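Side-chain contacts in thiosulfate sulfurtransferase (Pseudomonas aeruginosa, PDB 1YT8), which probably catalyses the transfer of sulfur from thiosulfate to cyanide through rhodanese-like domains: residues L51-H56 and A443-A448; L396-S401 and A448-L453. All blocks are in the same frame, centred on the assembly; numbering follows the deposited sequence.

Contact 1: L51-H56 and A443-A448; sequences LELEIH and ARFAVA
Glu-52 and Phe-445 both hold CG anti to the carbonyl carbon, with chi1 at -60° and -78°. This sends each side chain across to the other helix, where the two run antiparallel alongside each other. CB of Glu-52 lies over one face of the Phe-445 ring, 4.1 Å from its centroid, in a CH-pi contact. Glu-52 CB sits off centre, nearer the rim, 3.9 Å from Phe-445 CE1. CG of Glu-52 follows at 4.1 Å from Phe-445 CD1. The chain then bends at chi2, and the carboxylate ends 39° from the ring plane. Leu-53 meets the ring near the CD2-CE2 bond, and its CD2 comes obliquely to 3.9 Å from Phe-445 CE2. The Leu-53 side chain also touches Leu-441 and Leu-442, at the start of the same helix as Phe-445. The contact thus joins the first and last rhodanese-like domains. The methylenes of Glu-52 pack on the ring, and no hydrogen bond links the segments. OE1 of Glu-52 turns instead to a salt bridge with NH1 of Arg-417, outside both segments. The contact itself is therefore apolar, while the charge of the buried acid is met by Arg-417.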
ATOM      1  N   LEU A  51      -2.921  12.436  -7.719  1.00 17.74           N
ATOM      2  CA  LEU A  51      -1.710  13.104  -7.250  1.00 18.33           C
ATOM      3  C   LEU A  51      -1.940  14.036  -6.056  1.00 18.81           C
ATOM      4  O   LEU A  51      -1.275  13.916  -5.030  1.00 18.28           O
ATOM      5  CB  LEU A  51      -1.084  13.896  -8.406  1.00 18.02           C
ATOM      6  CG  LEU A  51       0.184  14.718  -8.136  1.00 21.54           C
ATOM      7  CD1 LEU A  51       1.336  13.793  -7.801  1.00 22.28           C
ATOM      8  CD2 LEU A  51       0.526  15.550  -9.361  1.00 23.13           C
ATOM      9  N   GLU A  52      -2.889  14.956  -6.187  1.00 18.46           N
ATOM     10  CA  GLU A  52      -3.170  15.916  -5.120  1.00 18.70           C
ATOM     11  C   GLU A  52      -3.673  15.321  -3.809  1.00 17.63           C
ATOM     12  O   GLU A  52      -3.501  15.920  -2.751  1.00 17.98           O
ATOM     13  CB  GLU A  52      -4.175  16.967  -5.605  1.00 19.97           C
ATOM     14  CG  GLU A  52      -3.693  17.778  -6.796  1.00 19.54           C
ATOM     15  CD  GLU A  52      -4.188  17.236  -8.124  1.00 21.01           C
ATOM     16  OE1 GLU A  52      -4.334  16.001  -8.261  1.00 20.90           O
ATOM     17  OE2 GLU A  52      -4.418  18.056  -9.040  1.00 21.35           O
ATOM     18  N   LEU A  53      -4.291  14.149  -3.877  1.00 17.28           N
ATOM     19  CA  LEU A  53      -4.837  13.507  -2.688  1.00 17.95           C
ATOM     20  C   LEU A  53      -3.805  12.808  -1.805  1.00 17.99           C
ATOM     21  O   LEU A  53      -4.058  12.574  -0.622  1.00 18.61           O
ATOM     22  CB  LEU A  53      -5.904  12.485  -3.091  1.00 18.14           C
ATOM     23  CG  LEU A  53      -7.104  12.955  -3.915  1.00 22.11           C
ATOM     24  CD1 LEU A  53      -7.960  11.750  -4.290  1.00 23.69           C
ATOM     25  CD2 LEU A  53      -7.917  13.960  -3.125  1.00 24.46           C
ATOM     26  N   GLU A  54      -2.643  12.485  -2.365  1.00 16.83           N
ATOM     27  CA  GLU A  54      -1.631  11.765  -1.593  1.00 16.31           C
ATOM     28  C   GLU A  54      -0.239  12.377  -1.514  1.00 15.45           C
ATOM     29  O   GLU A  54       0.547  12.003  -0.643  1.00 13.89           O
ATOM     30  CB  GLU A  54      -1.490  10.341  -2.145  1.00 16.76           C
ATOM     31  CG  GLU A  54      -2.760   9.511  -2.083  1.00 17.49           C
ATOM     32  CD  GLU A  54      -2.569   8.105  -2.637  1.00 18.50           C
ATOM     33  OE1 GLU A  54      -1.424   7.740  -2.977  1.00 18.20           O
ATOM     34  OE2 GLU A  54      -3.567   7.362  -2.725  1.00 18.62           O
ATOM     35  N   ILE A  55       0.071  13.310  -2.407  1.00 15.70           N
ATOM     36  CA  ILE A  55       1.406  13.898  -2.437  1.00 15.37           C
ATOM     37  C   ILE A  55       1.913  14.488  -1.120  1.00 13.93           C
ATOM     38  O   ILE A  55       3.063  14.259  -0.747  1.00 14.57           O
ATOM     39  CB  ILE A  55       1.518  14.957  -3.568  1.00 15.98           C
ATOM     40  CG1 ILE A  55       2.988  15.312  -3.804  1.00 15.25           C
ATOM     41  CG2 ILE A  55       0.700  16.201  -3.221  1.00 15.58           C
ATOM     42  CD1 ILE A  55       3.810  14.167  -4.395  1.00 16.17           C
ATOM     43  N   HIS A  56       1.071  15.223  -0.398  1.00 15.47           N
ATOM     44  CA  HIS A  56       1.523  15.823   0.854  1.00 16.67           C
ATOM     45  C   HIS A  56       1.832  14.811   1.949  1.00 17.67           C
ATOM     46  O   HIS A  56       2.570  15.115   2.887  1.00 17.82           O
ATOM     47  CB  HIS A  56       0.509  16.851   1.361  1.00 17.76           C
ATOM     48  CG  HIS A  56       0.452  18.091   0.526  1.00 18.59           C
ATOM     49  ND1 HIS A  56       1.532  18.542  -0.200  1.00 18.97           N
ATOM     50  CD2 HIS A  56      -0.542  18.987   0.320  1.00 20.59           C
ATOM     51  CE1 HIS A  56       1.207  19.663  -0.819  1.00 20.21           C
ATOM     52  NE2 HIS A  56      -0.045  19.956  -0.520  1.00 20.95           N
ATOM     53  N   ALA A 443     -13.471  14.376  -7.434  1.00 18.39           N
ATOM     54  CA  ALA A 443     -14.170  15.062  -8.516  1.00 16.74           C
ATOM     55  C   ALA A 443     -13.955  16.577  -8.472  1.00 16.45           C
ATOM     56  O   ALA A 443     -13.897  17.230  -9.519  1.00 15.12           O
ATOM     57  CB  ALA A 443     -15.664  14.737  -8.462  1.00 15.42           C
ATOM     58  N   ARG A 444     -13.835  17.127  -7.266  1.00 16.73           N
ATOM     59  CA  ARG A 444     -13.623  18.562  -7.089  1.00 16.67           C
ATOM     60  C   ARG A 444     -12.331  19.029  -7.763  1.00 17.24           C
ATOM     61  O   ARG A 444     -12.284  20.109  -8.348  1.00 16.70           O
ATOM     62  CB  ARG A 444     -13.581  18.916  -5.593  1.00 17.84           C
ATOM     63  CG  ARG A 444     -13.326  20.401  -5.308  1.00 18.80           C
ATOM     64  CD  ARG A 444     -13.264  20.696  -3.811  1.00 21.23           C
ATOM     65  NE  ARG A 444     -14.574  20.663  -3.156  1.00 22.09           N
ATOM     66  CZ  ARG A 444     -15.455  21.660  -3.186  1.00 22.98           C
ATOM     67  NH1 ARG A 444     -15.178  22.785  -3.837  1.00 21.67           N
ATOM     68  NH2 ARG A 444     -16.618  21.537  -2.558  1.00 23.37           N
ATOM     69  N   PHE A 445     -11.283  18.215  -7.681  1.00 17.99           N
ATOM     70  CA  PHE A 445     -10.003  18.565  -8.290  1.00 18.32           C
ATOM     71  C   PHE A 445     -10.041  18.478  -9.810  1.00 18.70           C
ATOM     72  O   PHE A 445      -9.134  18.968 -10.489  1.00 18.66           O
ATOM     73  CB  PHE A 445      -8.898  17.651  -7.748  1.00 19.97           C
ATOM     74  CG  PHE A 445      -8.422  18.030  -6.376  1.00 21.75           C
ATOM     75  CD1 PHE A 445      -7.500  19.059  -6.205  1.00 22.69           C
ATOM     76  CD2 PHE A 445      -8.923  17.386  -5.249  1.00 22.08           C
ATOM     77  CE1 PHE A 445      -7.084  19.441  -4.931  1.00 21.20           C
ATOM     78  CE2 PHE A 445      -8.512  17.762  -3.974  1.00 23.70           C
ATOM     79  CZ  PHE A 445      -7.590  18.794  -3.816  1.00 22.17           C
ATOM     80  N   ALA A 446     -11.097  17.868 -10.344  1.00 16.59           N
ATOM     81  CA  ALA A 446     -11.238  17.701 -11.786  1.00 17.89           C
ATOM     82  C   ALA A 446     -12.123  18.744 -12.464  1.00 17.74           C
ATOM     83  O   ALA A 446     -12.159  18.821 -13.692  1.00 16.57           O
ATOM     84  CB  ALA A 446     -11.770  16.299 -12.092  1.00 18.04           C
ATOM     85  N   VAL A 447     -12.831  19.544 -11.673  1.00 15.76           N
ATOM     86  CA  VAL A 447     -13.723  20.555 -12.233  1.00 16.14           C
ATOM     87  C   VAL A 447     -13.047  21.481 -13.245  1.00 17.87           C
ATOM     88  O   VAL A 447     -13.538  21.649 -14.363  1.00 16.75           O
ATOM     89  CB  VAL A 447     -14.366  21.413 -11.113  1.00 16.11           C
ATOM     90  CG1 VAL A 447     -15.203  22.537 -11.722  1.00 15.11           C
ATOM     91  CG2 VAL A 447     -15.242  20.530 -10.232  1.00 14.26           C
ATOM     92  N   ALA A 448     -11.922  22.077 -12.859  1.00 16.61           N
ATOM     93  CA  ALA A 448     -11.212  22.998 -13.739  1.00 17.31           C
ATOM     94  C   ALA A 448     -10.845  22.396 -15.092  1.00 17.17           C
ATOM     95  O   ALA A 448     -10.977  23.059 -16.126  1.00 17.29           O
ATOM     96  CB  ALA A 448      -9.954  23.527 -13.042  1.00 18.56           C
TER

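Contact 2: L396-S401 and A448-L453; sequences LDFTAS and AEVQAL
Val-450 faces Leu-396 and Phe-398 from one side of helix 441-454, and its CB points toward the strand end. From CB the side chain splits. CG1 stands anti to the backbone N (chi1 178°), which leaves CG2 as the branch that reaches both partners. Val-450 CG2 lies 4.4 Å from Leu-396 CD1, a meeting of two methyl groups. Val-450 CG2 is equally far from Phe-398 CZ, near the plane of the ring and at its edge, so no ring face is used here. Both approaches are rather long, and the area buried between the segments is small. Leu-435 of strand 432-436 fills in beside them, touching Val-450, Leu-396 and Phe-398 alike. Strand 393-397 pairs with strand 432-436 in a five-stranded parallel sheet of order 1-5-4-2-3, the alpha/beta arrangement of a rhodanese domain. Helix 441-454 follows strand 432-436 and packs on one side of this sheet. Leu-427 of helix 420-427 also touches Leu-396 there. On the strand side, Leu-396 CB rests 3.9 Å from Phe-398 CE2, so the two residues that receive Val-450 also touch each other. Beyond the strand the chain makes an Asx turn. Thr-399 N donates to Asp-397 OD1 at 3.1 Å, nearly straight at 165°, and comes from above the carboxylate plane. The hydroxyl of Thr-399 is hydrogen-bonded to Asn-403 ND2, in the helix that starts just after Ala-400, its N-cap residue.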
ATOM      1  N   LEU A 396     -20.215  12.404 -14.741  1.00 15.26           N
ATOM      2  CA  LEU A 396     -18.925  11.730 -14.799  1.00 14.81           C
ATOM      3  C   LEU A 396     -18.570  11.225 -13.404  1.00 15.14           C
ATOM      4  O   LEU A 396     -18.577  11.995 -12.443  1.00 15.62           O
ATOM      5  CB  LEU A 396     -17.844  12.702 -15.283  1.00 15.44           C
ATOM      6  CG  LEU A 396     -18.090  13.375 -16.633  1.00 14.83           C
ATOM      7  CD1 LEU A 396     -16.874  14.222 -17.004  1.00 13.11           C
ATOM      8  CD2 LEU A 396     -18.355  12.313 -17.700  1.00 12.48           C
ATOM      9  N   ASP A 397     -18.257   9.934 -13.302  1.00 14.43           N
ATOM     10  CA  ASP A 397     -17.912   9.306 -12.027  1.00 14.70           C
ATOM     11  C   ASP A 397     -16.403   9.045 -11.962  1.00 12.81           C
ATOM     12  O   ASP A 397     -15.865   8.286 -12.764  1.00 14.01           O
ATOM     13  CB  ASP A 397     -18.667   7.978 -11.891  1.00 14.66           C
ATOM     14  CG  ASP A 397     -18.748   7.491 -10.457  1.00 16.32           C
ATOM     15  OD1 ASP A 397     -17.907   7.907  -9.628  1.00 12.34           O
ATOM     16  OD2 ASP A 397     -19.653   6.677 -10.162  1.00 16.55           O
ATOM     17  N   PHE A 398     -15.736   9.664 -10.992  1.00 13.86           N
ATOM     18  CA  PHE A 398     -14.290   9.528 -10.824  1.00 14.17           C
ATOM     19  C   PHE A 398     -13.847   8.476  -9.806  1.00 16.20           C
ATOM     20  O   PHE A 398     -12.643   8.274  -9.606  1.00 16.42           O
ATOM     21  CB  PHE A 398     -13.696  10.886 -10.436  1.00 15.21           C
ATOM     22  CG  PHE A 398     -13.732  11.898 -11.546  1.00 15.76           C
ATOM     23  CD1 PHE A 398     -12.631  12.080 -12.375  1.00 15.15           C
ATOM     24  CD2 PHE A 398     -14.884  12.639 -11.789  1.00 16.00           C
ATOM     25  CE1 PHE A 398     -12.674  12.985 -13.434  1.00 15.75           C
ATOM     26  CE2 PHE A 398     -14.938  13.546 -12.849  1.00 16.00           C
ATOM     27  CZ  PHE A 398     -13.832  13.719 -13.671  1.00 15.69           C
ATOM     28  N   THR A 399     -14.798   7.812  -9.154  1.00 16.43           N
ATOM     29  CA  THR A 399     -14.436   6.789  -8.173  1.00 16.41           C
ATOM     30  C   THR A 399     -13.722   5.639  -8.891  1.00 17.63           C
ATOM     31  O   THR A 399     -13.743   5.562 -10.116  1.00 16.86           O
ATOM     32  CB  THR A 399     -15.682   6.242  -7.439  1.00 16.96           C
ATOM     33  OG1 THR A 399     -15.269   5.472  -6.302  1.00 18.84           O
ATOM     34  CG2 THR A 399     -16.505   5.359  -8.361  1.00 15.93           C
ATOM     35  N   ALA A 400     -13.089   4.750  -8.131  1.00 17.02           N
ATOM     36  CA  ALA A 400     -12.381   3.620  -8.732  1.00 16.67           C
ATOM     37  C   ALA A 400     -13.358   2.778  -9.548  1.00 16.98           C
ATOM     38  O   ALA A 400     -14.517   2.610  -9.156  1.00 15.83           O
ATOM     39  CB  ALA A 400     -11.732   2.769  -7.645  1.00 18.74           C
ATOM     40  N   SER A 401     -12.892   2.250 -10.679  1.00 15.77           N
ATOM     41  CA  SER A 401     -13.754   1.448 -11.544  1.00 18.59           C
ATOM     42  C   SER A 401     -14.427   0.309 -10.789  1.00 18.78           C
ATOM     43  O   SER A 401     -15.576  -0.037 -11.078  1.00 17.72           O
ATOM     44  CB  SER A 401     -12.968   0.896 -12.746  1.00 17.99           C
ATOM     45  OG  SER A 401     -11.999  -0.060 -12.359  1.00 18.57           O
ATOM     46  N   ALA A 448     -11.922  22.077 -12.859  1.00 16.61           N
ATOM     47  CA  ALA A 448     -11.212  22.998 -13.739  1.00 17.31           C
ATOM     48  C   ALA A 448     -10.845  22.396 -15.092  1.00 17.17           C
ATOM     49  O   ALA A 448     -10.977  23.059 -16.126  1.00 17.29           O
ATOM     50  CB  ALA A 448      -9.954  23.527 -13.042  1.00 18.56           C
ATOM     51  N   GLU A 449     -10.384  21.150 -15.095  1.00 15.59           N
ATOM     52  CA  GLU A 449     -10.010  20.504 -16.347  1.00 15.81           C
ATOM     53  C   GLU A 449     -11.224  20.226 -17.227  1.00 14.81           C
ATOM     54  O   GLU A 449     -11.180  20.424 -18.439  1.00 15.23           O
ATOM     55  CB  GLU A 449      -9.261  19.192 -16.096  1.00 16.11           C
ATOM     56  CG  GLU A 449      -8.618  18.671 -17.371  1.00 15.74           C
ATOM     57  CD  GLU A 449      -7.807  17.406 -17.186  1.00 17.63           C
ATOM     58  OE1 GLU A 449      -7.404  17.094 -16.046  1.00 20.49           O
ATOM     59  OE2 GLU A 449      -7.560  16.731 -18.206  1.00 18.86           O
ATOM     60  N   VAL A 450     -12.311  19.764 -16.625  1.00 15.51           N
ATOM     61  CA  VAL A 450     -13.503  19.487 -17.413  1.00 15.26           C
ATOM     62  C   VAL A 450     -14.016  20.788 -18.039  1.00 15.39           C
ATOM     63  O   VAL A 450     -14.430  20.808 -19.200  1.00 15.72           O
ATOM     64  CB  VAL A 450     -14.612  18.836 -16.556  1.00 13.21           C
ATOM     65  CG1 VAL A 450     -15.853  18.620 -17.406  1.00 13.57           C
ATOM     66  CG2 VAL A 450     -14.120  17.490 -16.004  1.00 13.83           C
ATOM     67  N   GLN A 451     -13.973  21.876 -17.278  1.00 15.68           N
ATOM     68  CA  GLN A 451     -14.420  23.164 -17.802  1.00 16.16           C
ATOM     69  C   GLN A 451     -13.543  23.587 -18.971  1.00 15.99           C
ATOM     70  O   GLN A 451     -14.040  24.056 -19.994  1.00 17.27           O
ATOM     71  CB  GLN A 451     -14.349  24.245 -16.723  1.00 16.89           C
ATOM     72  CG  GLN A 451     -15.292  24.049 -15.560  1.00 17.63           C
ATOM     73  CD  GLN A 451     -15.080  25.094 -14.491  1.00 19.79           C
ATOM     74  OE1 GLN A 451     -13.961  25.288 -14.018  1.00 19.32           O
ATOM     75  NE2 GLN A 451     -16.152  25.774 -14.100  1.00 22.14           N
ATOM     76  N   ALA A 452     -12.233  23.418 -18.817  1.00 16.09           N
ATOM     77  CA  ALA A 452     -11.286  23.799 -19.863  1.00 17.49           C
ATOM     78  C   ALA A 452     -11.461  22.992 -21.145  1.00 17.60           C
ATOM     79  O   ALA A 452     -11.492  23.551 -22.245  1.00 16.97           O
ATOM     80  CB  ALA A 452      -9.854  23.658 -19.349  1.00 18.96           C
ATOM     81  N   LEU A 453     -11.586  21.676 -21.003  1.00 17.82           N
ATOM     82  CA  LEU A 453     -11.742  20.802 -22.159  1.00 18.52           C
ATOM     83  C   LEU A 453     -13.096  20.919 -22.862  1.00 19.50           C
ATOM     84  O   LEU A 453     -13.171  20.811 -24.088  1.00 20.87           O
ATOM     85  CB  LEU A 453     -11.514  19.341 -21.744  1.00 17.85           C
ATOM     86  CG  LEU A 453     -10.111  18.983 -21.250  1.00 20.20           C
ATOM     87  CD1 LEU A 453     -10.141  17.624 -20.551  1.00 18.96           C
ATOM     88  CD2 LEU A 453      -9.140  18.973 -22.431  1.00 18.97           C
TER

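Overall arrangement
From the N terminus, residues 51-56 come first, in the first rhodanese-like domain. The chain then runs through the two middle domains before 396-401 leaves the end of strand 393-397, in the last one, for the loop before helix 401-406. Helix 441-454 supplies both remaining segments. Contact 1 closes a loop of 386 residues and ties the first domain to the last. Contact 2 closes one of 46 residues and packs the helix against its own sheet. The loops cross, because the segments alternate along the chain. The two contacts share Ala-448, and their centres lie about 11 Å apart. They also touch directly, Ala-446 CB lying 3.7 Å from Phe-398 CZ. One helix thus joins a sheet to another domain.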